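Local structure of putative secreted endoglycosylceramidase (6JYZ) at residues W268-L282 and F311-A323. The protein probably hydrolyses the glycosidic bond that joins the sugar to ceramide in glycosphingolipids, as a secreted endogalactosylceramidase of glycoside hydrolase family 5. Sequence-based numbering, arbitrary orientation.
Sequences WSAFGFDALPPRHYL and FRIAVAAADWYGA. With IPA (isopropyl alcohol), chain D.
Arg279 lies along one face of the Trp320 indole, and it can be followed atom by atom. CB leads to Arg279 CG, which sits 3.4 Å from the centroid of the Trp320 six-membered ring, a CH-pi contact over the face. CD passes on across CE2, NE and CZ come near Trp320 NE1, and a bend at chi3 (-67°) lays the guanidinium nearly flat over the NE1/CD1 side of the five-membered ring, planes 8° apart, in an off-centre cation-pi contact. At the tip, Arg279 NH1 gives a hydrogen bond of 2.9 Å to Trp320 O, in both the guanidinium and the carbonyl plane, so stack and bond fix the group together.

Beside it, Tyr321 OH donates to a lone pair of Pro277 O at 2.7 Å, its ring meeting Phe262 edge-to-face. Leu276 pushes CD1 against Trp320 CE3 (3.6 Å) and Ala317 CB (3.8 Å). Earlier in helix 307-321, Trp268 CH2 reaches Ile313 CG2 at 3.8 Å, while Trp268 CZ2 rests against Ala314.

The extended run after helix 268-271 is thus laid along a helix of the family 5 (beta/alpha)8 barrel. Apolar packing from Trp268 to Leu276 gives way to hydrogen bonds and the arginine stack at the helix's C-terminal end, where the carbonyl of Trp320 would probably favour the arginine's positive charge.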
loop_
_atom_site.group_PDB
_atom_site.type_symbol
_atom_site.label_atom_id
_atom_site.label_comp_id
_atom_site.label_asym_id
_atom_site.label_seq_id
_atom_site.Cartn_x
_atom_site.Cartn_y
_atom_site.Cartn_z
ATOM N N TRP A 268 -7.974 6.971 10.056
ATOM C CA TRP A 268 -8.883 6.170 9.211
ATOM C C TRP A 268 -8.638 4.704 9.435
ATOM O O TRP A 268 -9.594 3.895 9.408
ATOM C CB TRP A 268 -8.653 6.535 7.732
ATOM C CG TRP A 268 -9.750 6.013 6.831
ATOM C CD1 TRP A 268 -10.050 4.695 6.542
ATOM C CD2 TRP A 268 -10.703 6.811 6.127
ATOM N NE1 TRP A 268 -11.152 4.647 5.700
ATOM C CE2 TRP A 268 -11.572 5.916 5.444
ATOM C CE3 TRP A 268 -10.900 8.175 5.967
ATOM C CZ2 TRP A 268 -12.616 6.380 4.632
ATOM C CZ3 TRP A 268 -11.943 8.639 5.170
ATOM C CH2 TRP A 268 -12.802 7.738 4.524
ATOM N N SER A 269 -7.395 4.297 9.666
ATOM C CA SER A 269 -7.076 2.890 9.879
ATOM C C SER A 269 -7.590 2.330 11.180
ATOM O O SER A 269 -7.489 1.080 11.347
ATOM C CB SER A 269 -5.570 2.672 9.831
ATOM O OG SER A 269 -5.114 3.056 8.555
ATOM N N ALA A 270 -8.049 3.172 12.109
ATOM C CA ALA A 270 -8.641 2.693 13.369
ATOM C C ALA A 270 -10.138 2.931 13.443
ATOM O O ALA A 270 -10.799 2.304 14.295
ATOM C CB ALA A 270 -7.952 3.436 14.504
ATOM N N PHE A 271 -10.719 3.777 12.612
ATOM C CA PHE A 271 -12.125 4.127 12.736
ATOM C C PHE A 271 -12.911 3.872 11.466
ATOM O O PHE A 271 -14.166 3.855 11.541
ATOM C CB PHE A 271 -12.290 5.622 13.074
ATOM C CG PHE A 271 -11.772 5.935 14.460
ATOM C CD1 PHE A 271 -12.581 5.602 15.572
ATOM C CD2 PHE A 271 -10.460 6.295 14.701
ATOM C CE1 PHE A 271 -12.094 5.839 16.859
ATOM C CE2 PHE A 271 -9.967 6.468 15.998
ATOM C CZ PHE A 271 -10.829 6.242 17.052
ATOM N N GLY A 272 -12.281 3.738 10.290
ATOM C CA GLY A 272 -13.017 3.508 9.069
ATOM C C GLY A 272 -13.493 4.785 8.411
ATOM O O GLY A 272 -14.225 4.748 7.413
ATOM N N PHE A 273 -13.142 5.934 8.991
ATOM C CA PHE A 273 -13.454 7.246 8.450
ATOM C C PHE A 273 -12.549 8.243 9.194
ATOM O O PHE A 273 -11.965 7.904 10.206
ATOM C CB PHE A 273 -14.960 7.610 8.578
ATOM C CG PHE A 273 -15.412 7.751 10.015
ATOM C CD1 PHE A 273 -15.760 6.632 10.746
ATOM C CD2 PHE A 273 -15.529 9.005 10.603
ATOM C CE1 PHE A 273 -16.233 6.749 12.062
ATOM C CE2 PHE A 273 -16.032 9.128 11.904
ATOM C CZ PHE A 273 -16.311 8.003 12.628
ATOM N N ASP A 274 -12.550 9.489 8.702
ATOM C CA ASP A 274 -11.707 10.545 9.276
ATOM C C ASP A 274 -12.103 11.830 8.582
ATOM O O ASP A 274 -12.851 11.825 7.596
ATOM C CB ASP A 274 -10.239 10.232 8.963
ATOM C CG ASP A 274 -9.240 10.977 9.743
ATOM O OD1 ASP A 274 -9.548 11.823 10.589
ATOM O OD2 ASP A 274 -8.043 10.584 9.485
ATOM N N ALA A 275 -11.654 12.947 9.126
ATOM C CA ALA A 275 -11.635 14.221 8.392
ATOM C C ALA A 275 -10.756 14.024 7.165
ATOM O O ALA A 275 -9.852 13.182 7.134
ATOM C CB ALA A 275 -11.056 15.302 9.270
ATOM N N LEU A 276 -11.055 14.741 6.106
ATOM C CA LEU A 276 -10.404 14.589 4.807
ATOM C C LEU A 276 -9.438 15.751 4.556
ATOM O O LEU A 276 -9.823 16.924 4.708
ATOM C CB LEU A 276 -11.435 14.532 3.689
ATOM C CG LEU A 276 -12.342 13.319 3.718
ATOM C CD1 LEU A 276 -13.348 13.317 2.616
ATOM C CD2 LEU A 276 -11.537 11.993 3.647
ATOM N N PRO A 277 -8.198 15.512 4.123
ATOM C CA PRO A 277 -7.343 16.590 3.633
ATOM C C PRO A 277 -8.073 17.479 2.635
ATOM O O PRO A 277 -8.678 16.980 1.681
ATOM C CB PRO A 277 -6.149 15.846 2.969
ATOM C CG PRO A 277 -6.089 14.556 3.817
ATOM C CD PRO A 277 -7.554 14.203 3.998
ATOM N N PRO A 278 -8.125 18.801 2.824
ATOM C CA PRO A 278 -8.957 19.640 1.958
ATOM C C PRO A 278 -8.580 19.489 0.495
ATOM O O PRO A 278 -7.425 19.395 0.122
ATOM C CB PRO A 278 -8.671 21.029 2.507
ATOM C CG PRO A 278 -8.402 20.787 4.004
ATOM C CD PRO A 278 -7.635 19.501 4.048
ATOM N N ARG A 279 -9.628 19.473 -0.322
ATOM C CA ARG A 279 -9.516 19.257 -1.767
ATOM C C ARG A 279 -8.586 20.222 -2.432
ATOM O O ARG A 279 -7.907 19.809 -3.416
ATOM C CB ARG A 279 -10.858 19.627 -2.474
ATOM C CG ARG A 279 -11.929 18.613 -2.203
ATOM C CD ARG A 279 -13.104 18.804 -3.176
ATOM N NE ARG A 279 -14.000 19.944 -3.196
ATOM C CZ ARG A 279 -15.241 19.795 -3.678
ATOM N NH1 ARG A 279 -15.616 18.617 -4.162
ATOM N NH2 ARG A 279 -16.094 20.807 -3.689
ATOM N N HIS A 280 -8.522 21.481 -2.023
ATOM C CA HIS A 280 -7.702 22.425 -2.741
ATOM C C HIS A 280 -6.227 22.020 -2.695
ATOM O O HIS A 280 -5.448 22.373 -3.590
ATOM C CB HIS A 280 -7.885 23.856 -2.225
ATOM C CG HIS A 280 -7.200 24.171 -0.916
ATOM N ND1 HIS A 280 -7.694 23.924 0.379
ATOM C CD2 HIS A 280 -6.016 24.749 -0.775
ATOM C CE1 HIS A 280 -6.783 24.430 1.222
ATOM N NE2 HIS A 280 -5.764 24.856 0.561
ATOM N N TYR A 281 -5.776 21.286 -1.681
ATOM C CA TYR A 281 -4.398 20.823 -1.620
ATOM C C TYR A 281 -4.093 19.711 -2.624
ATOM O O TYR A 281 -2.899 19.464 -2.852
ATOM C CB TYR A 281 -4.124 20.302 -0.212
ATOM C CG TYR A 281 -4.064 21.335 0.889
ATOM C CD1 TYR A 281 -3.199 22.415 0.822
ATOM C CD2 TYR A 281 -4.894 21.194 2.006
ATOM C CE1 TYR A 281 -3.079 23.330 1.873
ATOM C CE2 TYR A 281 -4.770 22.069 3.082
ATOM C CZ TYR A 281 -3.846 23.094 2.993
ATOM O OH TYR A 281 -3.667 24.011 4.021
ATOM N N LEU A 282 -5.118 19.008 -3.115
ATOM C CA LEU A 282 -5.016 17.832 -3.972
ATOM C C LEU A 282 -5.603 18.142 -5.346
ATOM O O LEU A 282 -6.053 17.216 -6.000
ATOM C CB LEU A 282 -5.707 16.639 -3.316
ATOM C CG LEU A 282 -5.023 15.900 -2.156
ATOM C CD1 LEU A 282 -3.592 15.492 -2.430
ATOM C CD2 LEU A 282 -5.244 16.531 -0.820
ATOM N N PHE A 311 -16.388 0.466 2.799
ATOM C CA PHE A 311 -16.228 0.784 1.384
ATOM C C PHE A 311 -17.118 1.950 0.958
ATOM O O PHE A 311 -16.686 2.832 0.249
ATOM C CB PHE A 311 -16.591 -0.413 0.489
ATOM C CG PHE A 311 -15.462 -1.405 0.310
ATOM C CD1 PHE A 311 -15.129 -2.311 1.296
ATOM C CD2 PHE A 311 -14.714 -1.407 -0.874
ATOM C CE1 PHE A 311 -14.099 -3.222 1.120
ATOM C CE2 PHE A 311 -13.689 -2.350 -1.037
ATOM C CZ PHE A 311 -13.395 -3.246 -0.065
ATOM N N ARG A 312 -18.379 1.973 1.398
ATOM C CA ARG A 312 -19.261 3.057 0.987
ATOM C C ARG A 312 -18.735 4.417 1.445
ATOM O O ARG A 312 -18.785 5.379 0.683
ATOM C CB ARG A 312 -20.716 2.867 1.536
ATOM C CG ARG A 312 -21.375 1.691 0.787
ATOM C CD ARG A 312 -22.829 1.550 1.325
ATOM N NE ARG A 312 -23.376 0.313 0.767
ATOM C CZ ARG A 312 -23.478 -0.868 1.379
ATOM N NH1 ARG A 312 -23.167 -1.025 2.657
ATOM N NH2 ARG A 312 -24.010 -1.883 0.689
ATOM N N ILE A 313 -18.179 4.480 2.659
ATOM C CA ILE A 313 -17.622 5.737 3.153
ATOM C C ILE A 313 -16.427 6.151 2.306
ATOM O O ILE A 313 -16.296 7.287 1.897
ATOM C CB ILE A 313 -17.218 5.537 4.624
ATOM C CG1 ILE A 313 -18.465 5.304 5.500
ATOM C CG2 ILE A 313 -16.454 6.767 5.101
ATOM C CD1 ILE A 313 -18.148 4.793 6.915
ATOM N N ALA A 314 -15.539 5.180 2.016
ATOM C CA ALA A 314 -14.352 5.484 1.224
ATOM C C ALA A 314 -14.703 5.907 -0.200
ATOM O O ALA A 314 -14.080 6.794 -0.768
ATOM C CB ALA A 314 -13.436 4.275 1.207
ATOM N N VAL A 315 -15.705 5.236 -0.796
ATOM C CA VAL A 315 -16.139 5.553 -2.150
ATOM C C VAL A 315 -16.746 6.971 -2.182
ATOM O O VAL A 315 -16.479 7.752 -3.096
ATOM C CB VAL A 315 -17.170 4.501 -2.625
ATOM C CG1 VAL A 315 -17.946 4.944 -3.873
ATOM C CG2 VAL A 315 -16.496 3.172 -2.891
ATOM N N ALA A 316 -17.533 7.329 -1.146
ATOM C CA ALA A 316 -18.089 8.678 -1.120
ATOM C C ALA A 316 -17.004 9.731 -0.956
ATOM O O ALA A 316 -17.037 10.800 -1.565
ATOM C CB ALA A 316 -19.103 8.810 0.010
ATOM N N ALA A 317 -15.991 9.440 -0.139
ATOM C CA ALA A 317 -14.860 10.379 0.047
ATOM C C ALA A 317 -14.102 10.551 -1.276
ATOM O O ALA A 317 -13.781 11.650 -1.688
ATOM C CB ALA A 317 -13.954 9.861 1.151
ATOM N N ALA A 318 -13.809 9.415 -1.974
ATOM C CA ALA A 318 -13.081 9.522 -3.243
ATOM C C ALA A 318 -13.899 10.315 -4.243
ATOM O O ALA A 318 -13.346 11.134 -5.001
ATOM C CB ALA A 318 -12.800 8.111 -3.788
ATOM N N ASP A 319 -15.202 10.145 -4.240
ATOM C CA ASP A 319 -16.051 10.913 -5.156
ATOM C C ASP A 319 -16.038 12.397 -4.848
ATOM O O ASP A 319 -16.081 13.218 -5.765
ATOM C CB ASP A 319 -17.459 10.324 -5.112
ATOM C CG ASP A 319 -18.459 11.151 -5.901
ATOM O OD1 ASP A 319 -18.375 11.043 -7.151
ATOM O OD2 ASP A 319 -19.209 11.939 -5.268
ATOM N N TRP A 320 -15.908 12.766 -3.577
ATOM C CA TRP A 320 -15.763 14.174 -3.233
ATOM C C TRP A 320 -14.527 14.791 -3.862
ATOM O O TRP A 320 -14.508 15.952 -4.295
ATOM C CB TRP A 320 -15.787 14.330 -1.706
ATOM C CG TRP A 320 -15.607 15.744 -1.215
ATOM C CD1 TRP A 320 -16.548 16.746 -1.344
ATOM C CD2 TRP A 320 -14.520 16.228 -0.437
ATOM N NE1 TRP A 320 -16.068 17.841 -0.660
ATOM C CE2 TRP A 320 -14.811 17.583 -0.158
ATOM C CE3 TRP A 320 -13.267 15.717 -0.062
ATOM C CZ2 TRP A 320 -13.970 18.417 0.588
ATOM C CZ3 TRP A 320 -12.442 16.521 0.703
ATOM C CH2 TRP A 320 -12.785 17.845 1.035
ATOM N N TYR A 321 -13.418 14.035 -3.928
ATOM C CA TYR A 321 -12.221 14.459 -4.573
ATOM C C TYR A 321 -12.291 14.332 -6.088
ATOM O O TYR A 321 -11.357 14.788 -6.780
ATOM C CB TYR A 321 -10.994 13.642 -4.132
ATOM C CG TYR A 321 -10.558 13.885 -2.720
ATOM C CD1 TYR A 321 -9.869 15.059 -2.393
ATOM C CD2 TYR A 321 -10.776 12.933 -1.753
ATOM C CE1 TYR A 321 -9.372 15.239 -1.092
ATOM C CE2 TYR A 321 -10.319 13.108 -0.442
ATOM C CZ TYR A 321 -9.620 14.264 -0.149
ATOM O OH TYR A 321 -9.135 14.411 1.138
ATOM N N GLY A 322 -13.313 13.654 -6.591
ATOM C CA GLY A 322 -13.380 13.348 -8.032
ATOM C C GLY A 322 -12.283 12.375 -8.445
ATOM O O GLY A 322 -11.925 12.354 -9.622
ATOM N N ALA A 323 -11.796 11.563 -7.518
ATOM C CA ALA A 323 -10.588 10.771 -7.738
ATOM C C ALA A 323 -10.909 9.285 -7.669
ATOM O O ALA A 323 -11.827 8.872 -6.948
ATOM C CB ALA A 323 -9.604 11.092 -6.631
HETATM C C1 IPA D . -16.186 12.605 6.356
HETATM C C2 IPA D . -16.180 11.132 6.311
HETATM C C3 IPA D . -17.418 10.625 5.637
HETATM O O2 IPA D . -15.158 10.762 5.395
HETATM O O HOH W 1 -9.107 16.437 -5.658
#